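PDB 5I4Q: contact-dependent inhibitor A from Escherichia coli NC101, which is the toxin domain of a contact-dependent growth inhibition system, probably acting inside target bacteria and bound here to CdiI, its cognate immunity protein. Local coordinates for residues Pro52-Asp57 with Gly63-Glu68; Val42-Val47 with Gly84-Val89; Ile6-Ser11 with Thr18-Lys23. One frame throughout, in Å; residues are numbered along the deposited sequence.

Contact 1: residues Pro52-Asp57 with Gly63-Glu68; sequences PKIEPD and GYLRYE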
loop_
_atom_site.group_PDB
_atom_site.type_symbol
_atom_site.label_atom_id
_atom_site.label_comp_id
_atom_site.label_asym_id
_atom_site.label_seq_id
_atom_site.Cartn_x
_atom_site.Cartn_y
_atom_site.Cartn_z
ATOM N N PRO A 52 31.577 -6.980 -16.573
ATOM C CA PRO A 52 31.114 -5.622 -16.312
ATOM C C PRO A 52 31.849 -4.550 -17.128
ATOM O O PRO A 52 32.979 -4.765 -17.540
ATOM C CB PRO A 52 31.388 -5.461 -14.813
ATOM C CG PRO A 52 32.527 -6.417 -14.535
ATOM C CD PRO A 52 32.337 -7.575 -15.452
ATOM N N LYS A 53 31.178 -3.427 -17.377
ATOM C CA LYS A 53 31.779 -2.217 -17.905
ATOM C C LYS A 53 32.615 -1.605 -16.780
ATOM O O LYS A 53 32.121 -1.388 -15.668
ATOM C CB LYS A 53 30.667 -1.277 -18.314
ATOM C CG LYS A 53 31.069 0.108 -18.792
ATOM C CD LYS A 53 29.884 0.761 -19.520
ATOM C CE LYS A 53 29.550 0.049 -20.856
ATOM N NZ LYS A 53 28.197 0.351 -21.427
ATOM N N ILE A 54 33.879 -1.341 -17.056
ATOM C CA ILE A 54 34.812 -0.908 -16.054
ATOM C C ILE A 54 35.328 0.446 -16.464
ATOM O O ILE A 54 35.708 0.630 -17.595
ATOM C CB ILE A 54 35.958 -1.921 -15.908
ATOM C CG1 ILE A 54 35.375 -3.294 -15.576
ATOM C CG2 ILE A 54 36.915 -1.470 -14.820
ATOM C CD1 ILE A 54 36.359 -4.421 -15.371
ATOM N N GLU A 55 35.287 1.406 -15.539
ATOM C CA GLU A 55 35.760 2.768 -15.767
ATOM C C GLU A 55 36.427 3.287 -14.476
ATOM O O GLU A 55 36.269 2.686 -13.401
ATOM C CB GLU A 55 34.621 3.706 -16.147
ATOM C CG GLU A 55 33.792 3.335 -17.361
ATOM C CD GLU A 55 32.448 4.085 -17.392
ATOM O OE1 GLU A 55 31.949 4.341 -18.514
ATOM O OE2 GLU A 55 31.883 4.418 -16.305
ATOM N N PRO A 56 37.155 4.425 -14.566
ATOM C CA PRO A 56 37.659 5.031 -13.325
ATOM C C PRO A 56 36.516 5.445 -12.408
ATOM O O PRO A 56 35.462 5.786 -12.906
ATOM C CB PRO A 56 38.423 6.268 -13.817
ATOM C CG PRO A 56 38.729 5.992 -15.266
ATOM C CD PRO A 56 37.537 5.218 -15.751
ATOM N N ASP A 57 36.727 5.423 -11.095
ATOM C CA ASP A 57 35.744 6.028 -10.183
ATOM C C ASP A 57 35.450 7.474 -10.613
ATOM O O ASP A 57 36.342 8.297 -10.590
ATOM C CB ASP A 57 36.290 6.003 -8.767
ATOM C CG ASP A 57 35.323 6.627 -7.729
ATOM O OD1 ASP A 57 34.173 6.979 -8.091
ATOM O OD2 ASP A 57 35.729 6.755 -6.531
ATOM N N GLY A 63 42.645 4.319 -6.247
ATOM C CA GLY A 63 42.634 2.866 -6.379
ATOM C C GLY A 63 41.288 2.259 -6.830
ATOM O O GLY A 63 41.209 1.066 -7.176
ATOM N N TYR A 64 40.230 3.068 -6.844
ATOM C CA TYR A 64 38.890 2.538 -7.062
ATOM C C TYR A 64 38.483 2.690 -8.503
ATOM O O TYR A 64 38.901 3.629 -9.161
ATOM C CB TYR A 64 37.839 3.206 -6.130
ATOM C CG TYR A 64 37.857 2.657 -4.718
ATOM C CD1 TYR A 64 38.658 3.219 -3.729
ATOM C CD2 TYR A 64 37.084 1.574 -4.369
ATOM C CE1 TYR A 64 38.678 2.705 -2.431
ATOM C CE2 TYR A 64 37.086 1.061 -3.090
ATOM C CZ TYR A 64 37.869 1.640 -2.109
ATOM O OH TYR A 64 37.863 1.088 -0.855
ATOM N N LEU A 65 37.635 1.754 -8.945
ATOM C CA LEU A 65 37.008 1.816 -10.270
ATOM C C LEU A 65 35.511 1.616 -10.151
ATOM O O LEU A 65 35.021 0.992 -9.218
ATOM C CB LEU A 65 37.567 0.718 -11.183
ATOM C CG LEU A 65 39.076 0.672 -11.298
ATOM C CD1 LEU A 65 39.551 -0.720 -11.688
ATOM C CD2 LEU A 65 39.496 1.728 -12.300
ATOM N N ARG A 66 34.791 2.120 -11.141
ATOM C CA ARG A 66 33.388 1.838 -11.258
ATOM C C ARG A 66 33.128 0.661 -12.195
ATOM O O ARG A 66 33.498 0.713 -13.351
ATOM C CB ARG A 66 32.690 3.037 -11.786
ATOM C CG ARG A 66 31.187 3.016 -11.622
ATOM C CD ARG A 66 30.591 3.887 -12.714
ATOM N NE ARG A 66 29.138 4.006 -12.597
ATOM C CZ ARG A 66 28.241 3.463 -13.426
ATOM N NH1 ARG A 66 28.612 2.721 -14.478
ATOM N NH2 ARG A 66 26.946 3.650 -13.183
ATOM N N TYR A 67 32.426 -0.351 -11.673
ATOM C CA TYR A 67 32.013 -1.522 -12.391
ATOM C C TYR A 67 30.487 -1.523 -12.523
ATOM O O TYR A 67 29.745 -1.240 -11.547
ATOM C CB TYR A 67 32.380 -2.771 -11.600
ATOM C CG TYR A 67 33.824 -3.162 -11.576
ATOM C CD1 TYR A 67 34.800 -2.312 -11.044
ATOM C CD2 TYR A 67 34.227 -4.427 -12.005
ATOM C CE1 TYR A 67 36.136 -2.707 -10.978
ATOM C CE2 TYR A 67 35.554 -4.822 -11.939
ATOM C CZ TYR A 67 36.504 -3.953 -11.430
ATOM O OH TYR A 67 37.811 -4.337 -11.380
ATOM N N GLU A 68 30.000 -1.880 -13.700
ATOM C CA GLU A 68 28.578 -1.936 -13.931
ATOM C C GLU A 68 28.179 -3.223 -14.640
ATOM O O GLU A 68 28.649 -3.496 -15.729
ATOM C CB GLU A 68 28.135 -0.756 -14.768
ATOM C CG GLU A 68 26.603 -0.633 -14.837
ATOM C CD GLU A 68 26.128 0.679 -15.446
ATOM O OE1 GLU A 68 26.997 1.526 -15.791
ATOM O OE2 GLU A 68 24.897 0.858 -15.598
#

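Contact 2: residues Val42-Val47 with Gly84-Val89; sequences VQAREV and GHIQPV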
loop_
_atom_site.group_PDB
_atom_site.type_symbol
_atom_site.label_atom_id
_atom_site.label_comp_id
_atom_site.label_asym_id
_atom_site.label_seq_id
_atom_site.Cartn_x
_atom_site.Cartn_y
_atom_site.Cartn_z
ATOM N N VAL A 42 27.615 -11.990 -2.465
ATOM C CA VAL A 42 26.933 -12.560 -3.629
ATOM C C VAL A 42 26.650 -11.477 -4.693
ATOM O O VAL A 42 26.955 -11.668 -5.859
ATOM C CB VAL A 42 25.647 -13.250 -3.214
ATOM C CG1 VAL A 42 24.851 -13.625 -4.453
ATOM C CG2 VAL A 42 25.959 -14.462 -2.369
ATOM N N GLN A 43 26.122 -10.322 -4.285
ATOM C CA GLN A 43 25.909 -9.205 -5.240
ATOM C C GLN A 43 27.216 -8.828 -5.967
ATOM O O GLN A 43 27.248 -8.653 -7.199
ATOM C CB GLN A 43 25.371 -7.957 -4.547
ATOM C CG GLN A 43 24.007 -8.084 -3.853
ATOM C CD GLN A 43 23.641 -6.786 -3.114
ATOM O OE1 GLN A 43 23.739 -5.683 -3.684
ATOM N NE2 GLN A 43 23.228 -6.901 -1.847
ATOM N N ALA A 44 28.296 -8.659 -5.213
ATOM C CA ALA A 44 29.564 -8.156 -5.803
ATOM C C ALA A 44 30.154 -9.193 -6.761
ATOM O O ALA A 44 30.693 -8.867 -7.817
ATOM C CB ALA A 44 30.569 -7.837 -4.699
ATOM N N ARG A 45 30.062 -10.446 -6.384
ATOM C CA ARG A 45 30.487 -11.509 -7.272
ATOM C C ARG A 45 29.688 -11.524 -8.566
ATOM O O ARG A 45 30.255 -11.682 -9.664
ATOM C CB ARG A 45 30.391 -12.862 -6.579
ATOM C CG ARG A 45 30.843 -14.048 -7.441
ATOM C CD ARG A 45 30.991 -15.310 -6.592
ATOM N NE ARG A 45 29.697 -15.765 -6.137
ATOM C CZ ARG A 45 29.498 -16.745 -5.261
ATOM N NH1 ARG A 45 30.533 -17.410 -4.742
ATOM N NH2 ARG A 45 28.246 -17.063 -4.905
ATOM N N GLU A 46 28.386 -11.332 -8.464
ATOM C CA GLU A 46 27.584 -11.224 -9.687
ATOM C C GLU A 46 28.137 -10.127 -10.574
ATOM O O GLU A 46 28.257 -10.294 -11.786
ATOM C CB GLU A 46 26.093 -10.960 -9.407
ATOM C CG GLU A 46 25.340 -12.163 -8.838
ATOM C CD GLU A 46 25.498 -13.430 -9.693
ATOM O OE1 GLU A 46 24.999 -13.450 -10.812
ATOM O OE2 GLU A 46 26.145 -14.393 -9.275
ATOM N N VAL A 47 28.494 -8.997 -9.979
ATOM C CA VAL A 47 28.997 -7.911 -10.829
ATOM C C VAL A 47 30.302 -8.347 -11.516
ATOM O O VAL A 47 30.485 -8.126 -12.695
ATOM C CB VAL A 47 29.205 -6.608 -10.039
ATOM C CG1 VAL A 47 29.778 -5.536 -10.944
ATOM C CG2 VAL A 47 27.873 -6.125 -9.462
ATOM N N GLY A 84 33.697 -0.642 -2.119
ATOM C CA GLY A 84 33.439 0.583 -1.326
ATOM C C GLY A 84 31.974 1.026 -1.358
ATOM O O GLY A 84 31.486 1.698 -0.438
ATOM N N HIS A 85 31.299 0.668 -2.450
ATOM C CA HIS A 85 29.909 0.983 -2.651
ATOM C C HIS A 85 29.293 0.115 -3.756
ATOM O O HIS A 85 29.901 -0.093 -4.792
ATOM C CB HIS A 85 29.761 2.437 -3.014
ATOM C CG HIS A 85 28.340 2.862 -3.192
ATOM N ND1 HIS A 85 27.797 3.153 -4.425
ATOM C CD2 HIS A 85 27.357 3.066 -2.280
ATOM C CE1 HIS A 85 26.532 3.496 -4.267
ATOM N NE2 HIS A 85 26.245 3.453 -2.975
ATOM N N ILE A 86 28.070 -0.351 -3.520
ATOM C CA ILE A 86 27.330 -1.136 -4.464
ATOM C C ILE A 86 25.818 -0.812 -4.286
ATOM O O ILE A 86 25.343 -0.714 -3.178
ATOM C CB ILE A 86 27.621 -2.631 -4.263
ATOM C CG1 ILE A 86 26.910 -3.481 -5.303
ATOM C CG2 ILE A 86 27.257 -3.067 -2.875
ATOM C CD1 ILE A 86 27.604 -4.814 -5.574
ATOM N N GLN A 87 25.114 -0.598 -5.400
ATOM C CA GLN A 87 23.667 -0.335 -5.423
ATOM C C GLN A 87 23.092 -0.696 -6.801
ATOM O O GLN A 87 23.871 -0.818 -7.779
ATOM C CB GLN A 87 23.379 1.124 -5.111
ATOM C CG GLN A 87 23.641 2.096 -6.233
ATOM C CD GLN A 87 23.047 3.497 -5.961
ATOM O OE1 GLN A 87 21.910 3.659 -5.480
ATOM N NE2 GLN A 87 23.781 4.481 -6.325
ATOM N N PRO A 88 21.748 -0.858 -6.897
ATOM C CA PRO A 88 21.138 -1.117 -8.224
ATOM C C PRO A 88 21.321 0.060 -9.165
ATOM O O PRO A 88 21.516 1.174 -8.709
ATOM C CB PRO A 88 19.650 -1.388 -7.880
ATOM C CG PRO A 88 19.694 -1.874 -6.450
ATOM C CD PRO A 88 20.738 -0.976 -5.836
ATOM N N VAL A 89 21.338 -0.158 -10.459
ATOM C CA VAL A 89 21.505 0.983 -11.375
ATOM C C VAL A 89 20.308 1.905 -11.296
ATOM O O VAL A 89 19.239 1.498 -10.853
ATOM C CB VAL A 89 21.702 0.553 -12.839
ATOM C CG1 VAL A 89 23.006 -0.225 -12.985
ATOM C CG2 VAL A 89 20.510 -0.265 -13.365
HETATM O O HOH W 1 23.126 -3.077 -3.138
#

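Contact 3: residues Ile6-Ser11 with Thr18-Lys23; sequences IGKKIS and TVDGMK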
loop_
_atom_site.group_PDB
_atom_site.type_symbol
_atom_site.label_atom_id
_atom_site.label_comp_id
_atom_site.label_asym_id
_atom_site.label_seq_id
_atom_site.Cartn_x
_atom_site.Cartn_y
_atom_site.Cartn_z
ATOM N N ILE A 6 32.134 -24.927 -2.430
ATOM C CA ILE A 6 31.719 -25.261 -1.064
ATOM C C ILE A 6 31.861 -24.074 -0.119
ATOM O O ILE A 6 32.412 -23.044 -0.484
ATOM C CB ILE A 6 32.508 -26.463 -0.481
ATOM C CG1 ILE A 6 34.008 -26.135 -0.391
ATOM C CG2 ILE A 6 32.228 -27.729 -1.291
ATOM C CD1 ILE A 6 34.686 -26.744 0.819
ATOM N N GLY A 7 31.363 -24.250 1.100
ATOM C CA GLY A 7 31.336 -23.199 2.098
ATOM C C GLY A 7 32.659 -22.532 2.399
ATOM O O GLY A 7 33.615 -23.197 2.758
ATOM N N LYS A 8 32.700 -21.212 2.243
ATOM C CA LYS A 8 33.904 -20.423 2.490
ATOM C C LYS A 8 33.608 -19.469 3.655
ATOM O O LYS A 8 32.639 -18.721 3.636
ATOM C CB LYS A 8 34.352 -19.645 1.245
ATOM C CG LYS A 8 34.600 -20.496 -0.003
ATOM C CD LYS A 8 34.719 -19.631 -1.261
ATOM C CE LYS A 8 34.355 -20.393 -2.540
ATOM N NZ LYS A 8 32.883 -20.669 -2.702
ATOM N N LYS A 9 34.432 -19.549 4.686
ATOM C CA LYS A 9 34.262 -18.777 5.883
ATOM C C LYS A 9 34.498 -17.300 5.575
ATOM O O LYS A 9 35.389 -16.953 4.815
ATOM C CB LYS A 9 35.215 -19.314 6.963
ATOM C CG LYS A 9 35.441 -18.445 8.192
ATOM C CD LYS A 9 36.327 -19.181 9.211
ATOM C CE LYS A 9 36.802 -18.273 10.350
ATOM N NZ LYS A 9 37.917 -17.372 9.947
ATOM N N ILE A 10 33.642 -16.442 6.138
ATOM C CA ILE A 10 33.848 -15.003 6.106
ATOM C C ILE A 10 34.699 -14.659 7.345
ATOM O O ILE A 10 34.346 -15.000 8.492
ATOM C CB ILE A 10 32.499 -14.241 6.091
ATOM C CG1 ILE A 10 31.744 -14.532 4.772
ATOM C CG2 ILE A 10 32.714 -12.741 6.252
ATOM C CD1 ILE A 10 30.306 -13.997 4.648
ATOM N N SER A 11 35.834 -14.009 7.101
ATOM C CA SER A 11 36.743 -13.579 8.177
ATOM C C SER A 11 36.466 -12.141 8.557
ATOM O O SER A 11 36.077 -11.323 7.709
ATOM C CB SER A 11 38.207 -13.694 7.745
ATOM O OG SER A 11 38.418 -14.932 7.123
ATOM N N THR A 18 35.893 -10.283 5.051
ATOM C CA THR A 18 36.661 -10.667 3.891
ATOM C C THR A 18 36.348 -12.086 3.530
ATOM O O THR A 18 36.151 -12.910 4.419
ATOM C CB THR A 18 38.202 -10.537 4.167
ATOM O OG1 THR A 18 38.550 -11.397 5.246
ATOM C CG2 THR A 18 38.627 -9.135 4.608
ATOM N N VAL A 19 36.315 -12.371 2.230
ATOM C CA VAL A 19 36.145 -13.736 1.712
ATOM C C VAL A 19 36.310 -13.725 0.185
ATOM O O VAL A 19 35.857 -12.761 -0.466
ATOM C CB VAL A 19 34.772 -14.321 2.092
ATOM C CG1 VAL A 19 33.671 -13.527 1.447
ATOM C CG2 VAL A 19 34.629 -15.790 1.682
ATOM N N ASP A 20 36.963 -14.774 -0.365
ATOM C CA ASP A 20 37.130 -14.971 -1.831
ATOM C C ASP A 20 37.831 -13.778 -2.499
ATOM O O ASP A 20 37.540 -13.401 -3.647
ATOM C CB ASP A 20 35.752 -15.178 -2.474
ATOM C CG ASP A 20 35.769 -16.055 -3.737
ATOM O OD1 ASP A 20 36.735 -16.821 -3.970
ATOM O OD2 ASP A 20 34.767 -15.991 -4.495
ATOM N N GLY A 21 38.736 -13.157 -1.767
ATOM C CA GLY A 21 39.407 -11.978 -2.286
ATOM C C GLY A 21 38.567 -10.701 -2.345
ATOM O O GLY A 21 39.005 -9.713 -2.929
HETATM N N MSE A 22 37.366 -10.706 -1.756
HETATM C CA MSE A 22 36.563 -9.493 -1.641
HETATM C C MSE A 22 36.544 -9.012 -0.213
HETATM O O MSE A 22 36.673 -9.799 0.738
HETATM C CB MSE A 22 35.138 -9.769 -2.051
HETATM C CG MSE A 22 34.972 -10.074 -3.537
HETATM SE SE MSE A 22 33.117 -10.694 -3.911
HETATM C CE MSE A 22 33.179 -12.558 -3.247
ATOM N N LYS A 23 36.330 -7.709 -0.021
ATOM C CA LYS A 23 36.130 -7.228 1.320
ATOM C C LYS A 23 35.222 -6.030 1.382
ATOM O O LYS A 23 35.127 -5.253 0.439
ATOM C CB LYS A 23 37.475 -6.984 2.028
ATOM C CG LYS A 23 38.103 -5.628 1.824
ATOM C CD LYS A 23 39.462 -5.573 2.540
ATOM C CE LYS A 23 40.247 -4.306 2.180
ATOM N NZ LYS A 23 41.643 -4.301 2.717
#

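Contact 1: residues Pro52-Asp57 with Gly63-Glu68
I54 lies beside Y67 in the hairpin of strands 53-56 and 65-69, both side chains on the same face of the sheet. From its CB, CG1 leaves anti to the carbonyl carbon (chi1 -57°). This places I54 CG1 over one face of the Y67 ring, 4.1 Å from the ring centroid and 19° off its normal: a CH-pi contact. The chain then runs straight on, and I54 CD1 reaches the rim of the ring, 3.5 Å from Y67 CE2. The other branch, I54 CG2, lies 4.1 Å from Y67 CE1 and about as far from L65 CD1. P52 adds an edge contact, with its CG 3.6 Å from Y67 CD2.

Two hydrogen-bonded pairs clamp the backbones. E68 N donates to K53 O at 2.9 Å, and K53 N donates back to E68 O. E55 and R66 repeat the exchange; R66 N to E55 O is 2.8 Å. Their side chains run alongside each other on the opposite face, but E55 OE2 stays 4.1 Å from R66 NH1, beyond a salt bridge. R66 NH2 forms a salt bridge with E73. D57 OD1 forms one with R85 of the CdiI chain, and the D57 carboxylate also accepts bonds from R59 N and A61 N. The apolar face continues inward as Y67 packs on V47 and L48 of helix 40-48. The charged face of K53, E55, R66 and E68 lies near CdiI, where R66 packs on Y81 of that chain.

Contact 2: residues Val42-Val47 with Gly84-Val89
Q43 OE1 takes a 2.7 Å hydrogen bond from a water, and the same water donates to I86 O at 3.2 Å. This bridge links the side of helix 40-48 to the backbone of strand 82-88. Q43 CG lies anti to the carbonyl carbon (chi1 -62°) and the chain is extended beyond it, which carries the amide out toward the strand. The other end of the amide is held too: NE2 donates to P38 O. I86 O also receives a weak bond from R37, and I86 N is bonded to Y28 OH.

The direct contact is apolar and rests on one methyl. I86 CD1 meets Q43 CB at 4.0 Å, A44 CA at 3.9 Å and V47 CG2 at 4.1 Å, so it sits against one flank of the helix. Its CG1 is anti to the backbone N (chi1 -177°), and this sends CD1 across the gap. All four residues are buried.

The segment axes approach to 9.8 Å and are 82° apart. G84 and H85 both face I75 in a classic beta bulge just before I86. This is a helix laid crosswise over one face of an antiparallel sheet, the two-layer packing of an alpha+beta domain.

Contact 3: residues Ile6-Ser11 with Thr18-Lys23
This is a short antiparallel hairpin contact, where strand 8-12 pairs with strand 16-19, the first two strands of an N-terminal antiparallel meander. S11 and T18 form a hydrogen-bonded pair. S11 N donates to T18 O at 2.9 Å, and T18 N donates to S11 O at 2.9 Å. T18 OG1 sits between the backbone N and the carbonyl carbon (chi1 61°). From there T18 OG1 makes a weak 3.5 Å bond to S11 O, beside the backbone bond to the same atom. The side chains of S11 and T18 share one face of the sheet, and S11 CB lies close to T18 OG1.

Before S11 the contact passes from backbone bonds to side chains, and V19 packs between the two segments, against K8, K9 and I10. V19 CG1 meets I10 CG1 at 4.0 Å. V19 CG2 lies 3.4 Å from K9 O and 3.9 Å from K8 CB. F41 of helix 40-48 packs on both I10 and V19, which ties the hairpin to the body of the domain. K8 NZ bonds to I6 O within its own segment. Its salt-bridge partner is an acidic side chain on the chain of another protein. K8 and K9 also pair with a strand of that chain, so the sheet runs on across the interface.

Beyond V19 the chain reverses. V19 N to M22 O is 3.0 Å and M22 N to V19 O is 2.9 Å. D20 and G21 both have positive phi (57° and 73°), as a type I' turn requires. M22 is a selenomethionine in this crystal. Strand 22-25 is also hydrogen-bonded through K23 to G81 and V83, around the start of strand 82-88. The arrangement is a three-stranded antiparallel meander, its last two strands joined by a tight type I' hairpin turn.

Overall arrangement
Contact 3 comes first along the chain and closes before the other two open. Contact 1 is nested inside the loop closed by contact 2. Contact 3 belongs to the three-stranded sheet; contacts 1 and 2 both reach the four-stranded sheet of strands 53-56 to 82-88. Helix 40-48 packs against both sheets, which also meet directly where K23 bonds to G81 and V83. A44 of contact 2 packs on M22 of contact 3, while V47 touches P52 and Y67 of contact 1. Centres of contacts 1 and 2 are 12 Å apart, those of 2 and 3 are 16 Å, and those of 1 and 3 are 22 Å. Contact 3 and the helix of contact 2 meet another protein; contact 1 and the strand of contact 2 meet CdiI.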